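Local coordinates for protein Atg5 (PDB 3VQI) that takes part in cytoplasm-to-vacuole transport and autophagic vesicle formation, and is required for selective autophagic degradation of the nucleus, at residues 74-79 and 117-122; 19-24 and 34-39. All coordinates share one frame; numbering follows the deposited sequence.

Contact 1. Residues 74-79 and 117-122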
# COMPACT_ATOMS: atom_id res chain seq x y z
N TRP A 74 3.07 -8.42 16.01
CA TRP A 74 1.76 -8.61 15.40
C TRP A 74 1.94 -8.52 13.91
O TRP A 74 2.88 -7.90 13.43
CB TRP A 74 0.75 -7.55 15.82
CG TRP A 74 0.39 -7.55 17.26
CD1 TRP A 74 1.00 -6.85 18.27
CD2 TRP A 74 -0.69 -8.28 17.86
NE1 TRP A 74 0.36 -7.09 19.47
CE2 TRP A 74 -0.68 -7.96 19.25
CE3 TRP A 74 -1.66 -9.16 17.38
CZ2 TRP A 74 -1.61 -8.50 20.15
CZ3 TRP A 74 -2.58 -9.70 18.27
CH2 TRP A 74 -2.55 -9.36 19.64
N TRP A 75 1.07 -9.17 13.16
CA TRP A 75 1.11 -9.09 11.70
C TRP A 75 -0.23 -9.63 11.19
O TRP A 75 -1.05 -10.10 11.96
CB TRP A 75 2.32 -9.87 11.15
CG TRP A 75 2.27 -11.38 11.30
CD1 TRP A 75 1.65 -12.26 10.47
CD2 TRP A 75 2.84 -12.17 12.35
NE1 TRP A 75 1.79 -13.53 10.92
CE2 TRP A 75 2.52 -13.52 12.09
CE3 TRP A 75 3.59 -11.87 13.50
CZ2 TRP A 75 2.92 -14.57 12.92
CZ3 TRP A 75 4.00 -12.92 14.33
CH2 TRP A 75 3.66 -14.26 14.03
N PHE A 76 -0.48 -9.51 9.89
CA PHE A 76 -1.73 -10.01 9.35
C PHE A 76 -1.42 -11.17 8.43
O PHE A 76 -0.34 -11.26 7.83
CB PHE A 76 -2.48 -8.94 8.55
CG PHE A 76 -3.07 -7.84 9.38
CD1 PHE A 76 -2.37 -6.65 9.58
CD2 PHE A 76 -4.35 -7.97 9.92
CE1 PHE A 76 -2.94 -5.60 10.29
CE2 PHE A 76 -4.93 -6.93 10.64
CZ PHE A 76 -4.22 -5.74 10.82
N GLU A 77 -2.38 -12.08 8.31
CA GLU A 77 -2.19 -13.21 7.43
C GLU A 77 -3.40 -13.38 6.56
O GLU A 77 -4.54 -13.23 7.01
CB GLU A 77 -1.93 -14.49 8.22
CG GLU A 77 -0.46 -14.84 8.38
CD GLU A 77 -0.25 -16.05 9.27
OE1 GLU A 77 -1.07 -17.00 9.21
OE2 GLU A 77 0.75 -16.07 10.02
N TYR A 78 -3.15 -13.63 5.29
CA TYR A 78 -4.23 -13.87 4.36
C TYR A 78 -3.96 -15.29 3.88
O TYR A 78 -2.85 -15.59 3.46
CB TYR A 78 -4.18 -12.88 3.19
CG TYR A 78 -5.22 -13.18 2.15
CD1 TYR A 78 -4.88 -13.81 0.95
CD2 TYR A 78 -6.56 -12.89 2.39
CE1 TYR A 78 -5.85 -14.15 0.02
CE2 TYR A 78 -7.54 -13.22 1.46
CZ TYR A 78 -7.18 -13.85 0.28
OH TYR A 78 -8.15 -14.21 -0.62
N ASN A 79 -4.96 -16.15 3.99
CA ASN A 79 -4.83 -17.55 3.61
C ASN A 79 -3.56 -18.20 4.13
O ASN A 79 -2.86 -18.88 3.40
CB ASN A 79 -4.89 -17.70 2.09
CG ASN A 79 -6.29 -17.49 1.56
OD1 ASN A 79 -7.23 -17.33 2.34
ND2 ASN A 79 -6.43 -17.51 0.23
N LEU A 117 -8.70 -11.24 6.79
CA LEU A 117 -7.32 -11.33 7.27
C LEU A 117 -7.33 -11.91 8.67
O LEU A 117 -8.29 -11.72 9.43
CB LEU A 117 -6.69 -9.93 7.33
CG LEU A 117 -6.57 -9.18 6.00
CD1 LEU A 117 -5.95 -7.81 6.24
CD2 LEU A 117 -5.73 -9.99 5.03
N GLN A 118 -6.27 -12.63 9.03
CA GLN A 118 -6.23 -13.15 10.39
C GLN A 118 -5.24 -12.26 11.14
O GLN A 118 -4.25 -11.78 10.57
CB GLN A 118 -5.77 -14.62 10.46
CG GLN A 118 -5.99 -15.50 9.21
CD GLN A 118 -7.39 -15.42 8.62
OE1 GLN A 118 -8.39 -15.50 9.34
NE2 GLN A 118 -7.46 -15.26 7.30
N LEU A 119 -5.51 -12.00 12.41
CA LEU A 119 -4.62 -11.19 13.22
C LEU A 119 -3.78 -12.21 13.98
O LEU A 119 -4.32 -13.03 14.71
CB LEU A 119 -5.42 -10.29 14.18
CG LEU A 119 -4.59 -9.56 15.25
CD1 LEU A 119 -3.74 -8.49 14.58
CD2 LEU A 119 -5.51 -8.95 16.29
N CYS A 120 -2.47 -12.16 13.79
CA CYS A 120 -1.58 -13.11 14.44
C CYS A 120 -0.56 -12.44 15.34
O CYS A 120 -0.26 -11.26 15.19
CB CYS A 120 -0.84 -13.92 13.37
SG CYS A 120 -1.86 -14.41 11.97
N HIS A 121 -0.01 -13.21 16.28
CA HIS A 121 1.01 -12.71 17.21
C HIS A 121 1.95 -13.86 17.52
O HIS A 121 1.50 -14.98 17.74
CB HIS A 121 0.38 -12.23 18.51
CG HIS A 121 1.37 -11.74 19.51
ND1 HIS A 121 1.69 -10.40 19.65
CD2 HIS A 121 2.15 -12.40 20.41
CE1 HIS A 121 2.61 -10.26 20.59
NE2 HIS A 121 2.91 -11.46 21.06
N GLY A 122 3.24 -13.59 17.53
CA GLY A 122 4.19 -14.65 17.82
C GLY A 122 5.58 -14.14 18.16
O GLY A 122 5.88 -12.98 17.93
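Trp75 and Cys120 form a hydrogen-bonded antiparallel pair, and Glu77 and Gln118 form the next one. The first pair is held by Trp75 N to Cys120 O (3.2 Å) and the straighter Cys120 N to Trp75 O; the second closes with Gln118 N to Glu77 O at 2.7 Å.

Two contacts on indole rings lie at the Trp74 end, on opposite faces of the sheet. The first is edge-to-face: His121 turns a ring edge toward the indole face of Trp74, the planes at 67°, with ND1 3.4 Å from Trp74 CE2; its CB stands over the six-membered part of the same indole. The indole NH of Trp74 is taken by Ser69 O, and Tyr67 meets the ring edge-to-face. The second is CH-pi: with its CG between backbone N and carbonyl carbon (chi1 69°), Trp75 lays its indole back over Cys120, whose CB sits over the ring face, 3.6 Å from Trp75 CE2.

The polar bond beside Cys120 lies within one strand: Trp75 NE1 donates, in its ring plane, to the anti side of Glu77 OE2 at 2.9 Å, somewhat out of the carboxylate plane. This holds the carboxylate near Cys120, whose SG lies 3.5 Å from Glu77 CD and obliquely to the indole, a sulfur-aromatic contact.

Apolar packing fills the Trp74 side. Leu119 CD1 reaches Trp74 CE3 at 3.6 Å, and Phe76 CD2 lies against Leu117 CB. Leu52 of helix 48-59 touches both Trp74 and Leu119, so this face belongs to the sheet-helix core of the ubiquitin-like UblA domain, a beta-grasp fold.

Contact 2. Residues 19-24 and 34-39. With SO4 (sulfate ion), chain G.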
# COMPACT_ATOMS: atom_id res chain seq x y z
N GLU A 19 -12.47 -7.92 6.85
CA GLU A 19 -12.88 -8.68 8.02
C GLU A 19 -11.63 -9.23 8.69
O GLU A 19 -10.87 -10.01 8.10
CB GLU A 19 -13.83 -9.82 7.66
CG GLU A 19 -14.22 -10.63 8.90
CD GLU A 19 -15.50 -11.44 8.72
OE1 GLU A 19 -15.94 -12.07 9.72
OE2 GLU A 19 -16.07 -11.44 7.60
N VAL A 20 -11.42 -8.81 9.93
CA VAL A 20 -10.27 -9.24 10.70
C VAL A 20 -10.69 -10.23 11.77
O VAL A 20 -11.45 -9.90 12.68
CB VAL A 20 -9.58 -8.03 11.36
CG1 VAL A 20 -8.35 -8.48 12.13
CG2 VAL A 20 -9.21 -7.01 10.30
N VAL A 21 -10.19 -11.46 11.66
CA VAL A 21 -10.51 -12.51 12.62
C VAL A 21 -9.25 -12.96 13.33
O VAL A 21 -8.21 -13.11 12.70
CB VAL A 21 -11.11 -13.74 11.91
CG1 VAL A 21 -11.66 -14.71 12.95
CG2 VAL A 21 -12.18 -13.32 10.89
N VAL A 22 -9.33 -13.18 14.64
CA VAL A 22 -8.15 -13.65 15.37
C VAL A 22 -7.75 -15.01 14.81
O VAL A 22 -8.61 -15.80 14.43
CB VAL A 22 -8.42 -13.80 16.86
CG1 VAL A 22 -7.15 -14.28 17.55
CG2 VAL A 22 -8.88 -12.47 17.44
N SER A 23 -6.45 -15.27 14.73
CA SER A 23 -5.99 -16.55 14.19
C SER A 23 -6.18 -17.65 15.22
O SER A 23 -6.13 -17.40 16.43
CB SER A 23 -4.52 -16.48 13.77
OG SER A 23 -3.66 -16.45 14.90
N ASP A 24 -6.41 -18.86 14.73
CA ASP A 24 -6.62 -20.01 15.60
C ASP A 24 -5.52 -20.15 16.64
O ASP A 24 -5.79 -20.44 17.80
CB ASP A 24 -6.71 -21.29 14.76
CG ASP A 24 -7.65 -21.14 13.57
OD1 ASP A 24 -8.80 -20.71 13.75
OD2 ASP A 24 -7.22 -21.46 12.43
N ALA A 34 -18.41 -14.35 15.85
CA ALA A 34 -18.80 -12.96 15.99
C ALA A 34 -17.89 -12.24 16.97
O ALA A 34 -17.47 -11.12 16.73
CB ALA A 34 -20.25 -12.87 16.45
N ASP A 35 -17.58 -12.90 18.08
CA ASP A 35 -16.73 -12.31 19.10
C ASP A 35 -15.26 -12.11 18.71
O ASP A 35 -14.60 -11.19 19.21
CB ASP A 35 -16.80 -13.14 20.39
CG ASP A 35 -17.98 -12.76 21.27
OD1 ASP A 35 -19.14 -12.86 20.81
OD2 ASP A 35 -17.74 -12.37 22.44
N LYS A 36 -14.75 -12.97 17.84
CA LYS A 36 -13.35 -12.88 17.42
C LYS A 36 -13.19 -12.19 16.07
O LYS A 36 -12.15 -12.30 15.42
CB LYS A 36 -12.73 -14.28 17.38
CG LYS A 36 -13.34 -15.21 16.35
CD LYS A 36 -12.71 -16.58 16.41
CE LYS A 36 -13.38 -17.55 15.44
NZ LYS A 36 -12.83 -18.93 15.58
N SER A 37 -14.22 -11.48 15.66
CA SER A 37 -14.19 -10.77 14.39
C SER A 37 -14.51 -9.30 14.56
O SER A 37 -14.96 -8.87 15.62
CB SER A 37 -15.19 -11.38 13.41
OG SER A 37 -14.79 -12.67 12.99
N CYS A 38 -14.27 -8.54 13.51
CA CYS A 38 -14.56 -7.11 13.48
C CYS A 38 -14.36 -6.68 12.04
O CYS A 38 -13.41 -7.09 11.38
CB CYS A 38 -13.64 -6.33 14.43
SG CYS A 38 -11.95 -6.05 13.87
N HIS A 39 -15.28 -5.87 11.53
CA HIS A 39 -15.18 -5.40 10.16
C HIS A 39 -14.82 -3.93 10.20
O HIS A 39 -15.39 -3.15 10.96
CB HIS A 39 -16.51 -5.58 9.43
CG HIS A 39 -17.13 -6.93 9.65
ND1 HIS A 39 -17.77 -7.27 10.82
CD2 HIS A 39 -17.15 -8.04 8.87
CE1 HIS A 39 -18.15 -8.53 10.76
NE2 HIS A 39 -17.79 -9.02 9.59
S SO4 G . -17.97 -5.33 14.07
O1 SO4 G . -17.98 -6.68 13.46
O2 SO4 G . -17.66 -5.44 15.51
O3 SO4 G . -16.94 -4.49 13.42
O4 SO4 G . -19.30 -4.72 13.89
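Strands 19-22 and 37-39 run antiparallel at 165°, their axes 4.8 Å apart at closest. They are the first two strands of the ubiquitin-like UblA domain, the beta hairpin that opens a beta-grasp fold. Val20 N donates to Cys38 O at 3.0 Å. Val22 N adds a bond to Lys36 O, while the return bond from Cys38 N to Val20 O is weak and bent. Close CA-H...O contacts accompany these bonds, from Ser37 CA to Val20 O and from Val21 CA to Lys36 O.

On the face that carries Glu19, Val21, Ser37 and His39, Glu19 and His39 lie side by side and point the same way. The Glu19 chain is fully extended (chi1 179°), which carries its carboxylate alongside the imidazole, with CD 3.4 Å from His39 NE2. The two planes are 54° apart and the approach is oblique to the ring. Next along, Val21 packs CG2 against Ser37 OG at 3.4 Å; that hydroxyl is hydrogen-bonded to Leu33 O. Lys36 lays the aliphatic part of its extended chain beside Val21, with CG 3.8 Å from Val21 CG1.

On the reverse face Cys38 SG meets Val20 CB at 4.0 Å, and helix 48-59 packs against this side, Val55 on Val20 and Leu59 on Cys38.

A sulfate ion, probably from the crystallisation liquor, sits at the ND1 edge of the His39 ring, while Glu19 lies by NE2 and CD2. His39 grips it with backbone and side chain together: its N donates to sulfate O3, and its ND1 reaches sulfate O1 at 2.7 Å.

Contacts 1 and 2 belong to the same mixed sheet, their centres about 11 Å apart, and are joined where strand 114-121 runs parallel to strand 15-22. Leu117 N lies 2.8 Å from Glu19 O and Leu119 N lies 2.9 Å from Val21 O, both probable hydrogen bonds, so the second strand of contact 1 is bonded to the first strand of contact 2. Farther along, Cys120 SG packs on Ser23 CB at 3.8 Å. Helix 48-59 unites them from one side, its Val55 touching both Leu119 and Val20. The sulfate belongs to contact 2, beside the edge strand 37-43, with strand 15-22 lying between that strand and contact 1.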